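Local structure of necrotic enteritis toxin B (Clostridium perfringens, 4I0N) at residues A[100-108]-A[117-128]. The protein is a pore-forming toxin of the alpha-hemolysin fold, which probably assembles into oligomers that perforate host cell membranes. Numbering follows the deposited sequence. Where two conformers were deposited one is given.
Sequences IANSIPKNT and SIGYSIGGNISV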
ATOM      1  N   ILE A 100       5.141 -14.409   9.778  1.00 13.84           N
ATOM      2  CA  ILE A 100       5.753 -13.643   8.727  1.00 13.31           C
ATOM      3  C   ILE A 100       7.245 -13.584   9.059  1.00 13.70           C
ATOM      4  O   ILE A 100       7.657 -13.004  10.073  1.00 14.22           O
ATOM      5  CB  ILE A 100       5.129 -12.221   8.601  1.00 13.44           C
ATOM      6  CG1 ILE A 100       3.611 -12.325   8.381  1.00 12.33           C
ATOM      7  CG2 ILE A 100       5.852 -11.422   7.501  1.00 12.21           C
ATOM      8  CD1 ILE A 100       2.835 -10.980   8.587  1.00 12.34           C
ATOM      9  N   ALA A 101       8.050 -14.212   8.219  1.00 12.71           N
ATOM     10  CA  ALA A 101       9.486 -14.259   8.450  1.00 13.67           C
ATOM     11  C   ALA A 101      10.187 -12.964   8.057  1.00 13.34           C
ATOM     12  O   ALA A 101      11.155 -12.559   8.695  1.00 12.86           O
ATOM     13  CB  ALA A 101      10.105 -15.448   7.715  1.00 13.93           C
ATOM     14  N   ASN A 102       9.684 -12.316   7.011  1.00 12.58           N
ATOM     15  CA  ASN A 102      10.233 -11.063   6.542  1.00 12.41           C
ATOM     16  C   ASN A 102       9.286 -10.499   5.491  1.00 11.62           C
ATOM     17  O   ASN A 102       8.352 -11.180   5.058  1.00 10.51           O
ATOM     18  CB  ASN A 102      11.641 -11.218   5.957  1.00 13.27           C
ATOM     19  CG  ASN A 102      12.531  -9.988   6.249  1.00 15.27           C
ATOM     20  OD1 ASN A 102      12.046  -8.851   6.309  1.00 17.71           O
ATOM     21  ND2 ASN A 102      13.817 -10.226   6.462  1.00 17.54           N
ATOM     22  N   SER A 103       9.518  -9.255   5.109  1.00 10.55           N
ATOM     23  CA  SER A 103       8.577  -8.549   4.239  1.00 10.56           C
ATOM     24  C   SER A 103       9.302  -7.367   3.602  1.00 10.46           C
ATOM     25  O   SER A 103      10.282  -6.845   4.165  1.00 11.33           O
ATOM     26  CB  SER A 103       7.357  -8.090   5.043  1.00 10.45           C
ATOM     27  OG  SER A 103       7.708  -7.119   6.018  1.00 12.45           O
ATOM     28  N   ILE A 104       8.836  -6.962   2.429  1.00 10.80           N
ATOM     29  CA  ILE A 104       9.395  -5.813   1.717  1.00 10.62           C
ATOM     30  C   ILE A 104       8.220  -4.939   1.232  1.00 10.29           C
ATOM     31  O   ILE A 104       7.114  -5.447   0.981  1.00  9.82           O
ATOM     32  CB  ILE A 104      10.298  -6.236   0.509  1.00 10.10           C
ATOM     33  CG1 ILE A 104       9.558  -7.218  -0.416  1.00 11.35           C
ATOM     34  CG2 ILE A 104      11.652  -6.814   0.980  1.00 12.05           C
ATOM     35  CD1 ILE A 104      10.181  -7.400  -1.797  1.00 11.78           C
ATOM     36  N   PRO A 105       8.437  -3.625   1.089  1.00 10.77           N
ATOM     37  CA  PRO A 105       9.681  -2.890   1.319  1.00 11.52           C
ATOM     38  C   PRO A 105       9.923  -2.636   2.779  1.00 12.18           C
ATOM     39  O   PRO A 105       9.016  -2.795   3.591  1.00 11.40           O
ATOM     40  CB  PRO A 105       9.455  -1.568   0.561  1.00 11.24           C
ATOM     41  CG  PRO A 105       7.969  -1.368   0.585  1.00 10.96           C
ATOM     42  CD  PRO A 105       7.341  -2.746   0.630  1.00  9.65           C
ATOM     43  N   LYS A 106      11.155  -2.253   3.115  1.00 13.12           N
ATOM     44  CA  LYS A 106      11.513  -2.097   4.516  1.00 14.41           C
ATOM     45  C   LYS A 106      11.889  -0.665   4.850  1.00 14.00           C
ATOM     46  O   LYS A 106      12.139   0.149   3.955  1.00 13.18           O
ATOM     47  CB  LYS A 106      12.644  -3.060   4.917  1.00 14.78           C
ATOM     48  CG  LYS A 106      12.340  -4.542   4.605  1.00 16.96           C
ATOM     49  CD  LYS A 106      13.054  -5.543   5.555  1.00 18.21           C
ATOM     50  CE  LYS A 106      12.330  -5.717   6.892  1.00 20.06           C
ATOM     51  NZ  LYS A 106      10.856  -6.024   6.736  1.00 15.95           N
ATOM     52  N   ASN A 107      11.917  -0.374   6.156  1.00 13.97           N
ATOM     53  CA  ASN A 107      12.299   0.934   6.658  1.00 14.53           C
ATOM     54  C   ASN A 107      11.497   2.055   5.989  1.00 13.61           C
ATOM     55  O   ASN A 107      10.265   1.931   5.853  1.00 12.44           O
ATOM     56  CB  ASN A 107      13.829   1.093   6.531  1.00 15.76           C
ATOM     57  CG  ASN A 107      14.573  -0.003   7.272  1.00 18.66           C
ATOM     58  OD1 ASN A 107      15.300  -0.803   6.672  1.00 20.69           O
ATOM     59  ND2 ASN A 107      14.370  -0.065   8.583  1.00 21.07           N
ATOM     60  N   THR A 108      12.164   3.137   5.583  1.00 12.59           N
ATOM     61  CA  THR A 108      11.487   4.252   4.919  1.00 12.29           C
ATOM     62  C   THR A 108      12.118   4.531   3.565  1.00 13.21           C
ATOM     63  O   THR A 108      13.351   4.628   3.463  1.00 14.11           O
ATOM     64  CB  THR A 108      11.537   5.505   5.783  1.00 13.09           C
ATOM     65  OG1 THR A 108      10.906   5.205   7.029  1.00 11.94           O
ATOM     66  CG2 THR A 108      10.842   6.704   5.119  1.00 12.36           C
ATOM     67  N   SER A 117      13.390  -7.022  -3.772  1.00 15.77           N
ATOM     68  CA  SER A 117      13.090  -8.430  -3.938  0.50 15.92           C
ATOM     69  C   SER A 117      13.276  -9.170  -2.633  1.00 15.81           C
ATOM     70  O   SER A 117      14.108  -8.782  -1.794  1.00 15.56           O
ATOM     71  CB  SER A 117      13.975  -9.057  -5.011  0.50 16.84           C
ATOM     72  OG  SER A 117      13.595 -10.405  -5.214  0.50 17.96           O
ATOM     73  N   ILE A 118      12.471 -10.215  -2.454  1.00 14.48           N
ATOM     74  CA  ILE A 118      12.605 -11.124  -1.319  1.00 14.35           C
ATOM     75  C   ILE A 118      12.875 -12.493  -1.926  1.00 14.74           C
ATOM     76  O   ILE A 118      12.166 -12.918  -2.820  1.00 15.16           O
ATOM     77  CB  ILE A 118      11.333 -11.102  -0.391  1.00 14.42           C
ATOM     78  CG1 ILE A 118      11.474 -12.072   0.788  1.00 15.26           C
ATOM     79  CG2 ILE A 118      10.033 -11.327  -1.186  1.00 13.81           C
ATOM     80  CD1 ILE A 118      10.565 -11.680   1.960  1.00 15.86           C
ATOM     81  N   GLY A 119      13.899 -13.171  -1.438  1.00 15.19           N
ATOM     82  CA  GLY A 119      14.343 -14.413  -2.065  1.00 16.26           C
ATOM     83  C   GLY A 119      14.316 -15.573  -1.087  1.00 16.74           C
ATOM     84  O   GLY A 119      14.460 -15.381   0.132  1.00 16.22           O
ATOM     85  N   TYR A 120      14.116 -16.773  -1.635  1.00 17.21           N
ATOM     86  CA  TYR A 120      14.149 -18.002  -0.852  1.00 17.24           C
ATOM     87  C   TYR A 120      15.313 -18.852  -1.331  1.00 18.25           C
ATOM     88  O   TYR A 120      15.463 -19.088  -2.526  1.00 19.01           O
ATOM     89  CB  TYR A 120      12.829 -18.778  -0.985  1.00 17.19           C
ATOM     90  CG  TYR A 120      12.855 -20.095  -0.243  1.00 16.67           C
ATOM     91  CD1 TYR A 120      12.454 -20.165   1.089  1.00 18.21           C
ATOM     92  CD2 TYR A 120      13.295 -21.266  -0.860  1.00 16.40           C
ATOM     93  CE1 TYR A 120      12.492 -21.364   1.791  1.00 17.22           C
ATOM     94  CE2 TYR A 120      13.346 -22.474  -0.163  1.00 16.80           C
ATOM     95  CZ  TYR A 120      12.937 -22.512   1.163  1.00 17.39           C
ATOM     96  OH  TYR A 120      12.962 -23.688   1.870  1.00 18.70           O
ATOM     97  N   SER A 121      16.129 -19.312  -0.392  1.00 18.33           N
ATOM     98  CA  SER A 121      17.199 -20.255  -0.701  1.00 19.51           C
ATOM     99  C   SER A 121      16.849 -21.638  -0.190  1.00 19.85           C
ATOM    100  O   SER A 121      16.348 -21.781   0.927  1.00 19.32           O
ATOM    101  CB  SER A 121      18.499 -19.814  -0.051  1.00 19.71           C
ATOM    102  OG  SER A 121      18.921 -18.584  -0.598  1.00 22.84           O
ATOM    103  N   ILE A 122      17.121 -22.651  -1.008  1.00 20.27           N
ATOM    104  CA  ILE A 122      16.890 -24.044  -0.595  1.00 21.87           C
ATOM    105  C   ILE A 122      17.632 -24.256   0.729  1.00 22.56           C
ATOM    106  O   ILE A 122      18.778 -23.824   0.884  1.00 23.55           O
ATOM    107  CB  ILE A 122      17.296 -25.053  -1.709  1.00 22.25           C
ATOM    108  CG1 ILE A 122      16.277 -24.964  -2.861  1.00 23.38           C
ATOM    109  CG2 ILE A 122      17.361 -26.496  -1.158  1.00 22.33           C
ATOM    110  CD1 ILE A 122      16.760 -25.490  -4.202  1.00 24.99           C
ATOM    111  N   GLY A 123      16.947 -24.850   1.701  1.00 22.70           N
ATOM    112  CA  GLY A 123      17.473 -24.945   3.059  1.00 24.01           C
ATOM    113  C   GLY A 123      16.708 -24.042   4.006  1.00 23.73           C
ATOM    114  O   GLY A 123      16.737 -24.235   5.224  1.00 24.35           O
ATOM    115  N   GLY A 124      16.031 -23.044   3.446  1.00 23.05           N
ATOM    116  CA  GLY A 124      15.103 -22.207   4.206  1.00 22.60           C
ATOM    117  C   GLY A 124      15.454 -20.750   4.425  1.00 22.45           C
ATOM    118  O   GLY A 124      14.637 -19.992   4.959  1.00 22.05           O
ATOM    119  N   ASN A 125      16.654 -20.337   4.021  1.00 22.79           N
ATOM    120  CA  ASN A 125      17.081 -18.950   4.238  1.00 23.34           C
ATOM    121  C   ASN A 125      16.263 -17.952   3.411  1.00 22.12           C
ATOM    122  O   ASN A 125      16.033 -18.159   2.218  1.00 20.89           O
ATOM    123  CB  ASN A 125      18.582 -18.775   3.975  1.00 24.51           C
ATOM    124  CG  ASN A 125      19.453 -19.426   5.045  1.00 29.15           C
ATOM    125  OD1 ASN A 125      18.993 -19.741   6.151  1.00 32.89           O
ATOM    126  ND2 ASN A 125      20.727 -19.631   4.719  1.00 33.87           N
ATOM    127  N   ILE A 126      15.827 -16.879   4.064  1.00 21.97           N
ATOM    128  CA  ILE A 126      15.038 -15.817   3.425  1.00 21.44           C
ATOM    129  C   ILE A 126      15.864 -14.530   3.406  1.00 22.36           C
ATOM    130  O   ILE A 126      16.395 -14.102   4.441  1.00 22.50           O
ATOM    131  CB  ILE A 126      13.682 -15.579   4.166  1.00 20.95           C
ATOM    132  CG1 ILE A 126      12.806 -16.836   4.108  1.00 22.05           C
ATOM    133  CG2 ILE A 126      12.935 -14.355   3.594  1.00 20.23           C
ATOM    134  CD1 ILE A 126      12.121 -17.035   2.772  1.00 24.20           C
ATOM    135  N   SER A 127      15.981 -13.931   2.227  1.00 21.98           N
ATOM    136  CA  SER A 127      16.815 -12.748   2.049  1.00 23.10           C
ATOM    137  C   SER A 127      16.024 -11.582   1.455  1.00 22.26           C
ATOM    138  O   SER A 127      15.148 -11.793   0.618  1.00 21.27           O
ATOM    139  CB  SER A 127      18.004 -13.066   1.154  1.00 24.09           C
ATOM    140  OG  SER A 127      18.817 -11.905   1.033  1.00 28.53           O
ATOM    141  N   VAL A 128      16.350 -10.362   1.886  1.00 22.41           N
ATOM    142  CA  VAL A 128      15.696  -9.148   1.369  1.00 22.08           C
ATOM    143  C   VAL A 128      16.685  -8.097   0.831  1.00 23.76           C
ATOM    144  O   VAL A 128      16.273  -6.947   0.572  1.00 23.89           O
ATOM    145  CB  VAL A 128      14.743  -8.482   2.429  1.00 21.80           C
ATOM    146  CG1 VAL A 128      13.555  -9.396   2.733  1.00 20.29           C
ATOM    147  CG2 VAL A 128      15.484  -8.094   3.705  1.00 21.92           C
TER
HETATM  148  O   HOH W   1      14.722 -13.066   6.634  1.00 22.55           O
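Val128 lies over one face of the Asn102 carboxamide: its CG1 stands almost directly above Asn102 CG at 3.7 Å, with OD1 and ND2 hardly farther away. The amide is held at both ends. Asn102 OD1 accepts the N-H of Ser103 (N to OD1 2.8 Å) through a lone pair lying in the amide plane, and Asn102 ND2 reaches a water that in turn donates to Ile126 O, bridging the two segments. Val128 CG1 also touches Ile104 CG2 at 3.7 Å as the two side chains run alongside each other in opposite senses, while Lys106 lies across Val128, roughly perpendicular to it, and lays CD against CG2. Bends at chi3 and chi4 (81° and 51°) curl Lys106 back, and its NZ bonds Ser103 O at 2.8 Å and Gln158 OE1. Deeper in, Ile118 extends CG1 anti to its backbone N (chi1 179°), bringing CD1 to 3.8 Å from Asn102 O, while Ile104 CD1 packs on Ile118 CG2 at 4.0 Å. Beyond them, the hairpin of 117-128 turns through a type II turn and G1 bulge at Ser121-Asn125. Strand 99-104 edges the sandwich sheet; the three-stranded sheet packed on it is consistent with the folded pre-stem of a leukocidin/hemolysin monomer.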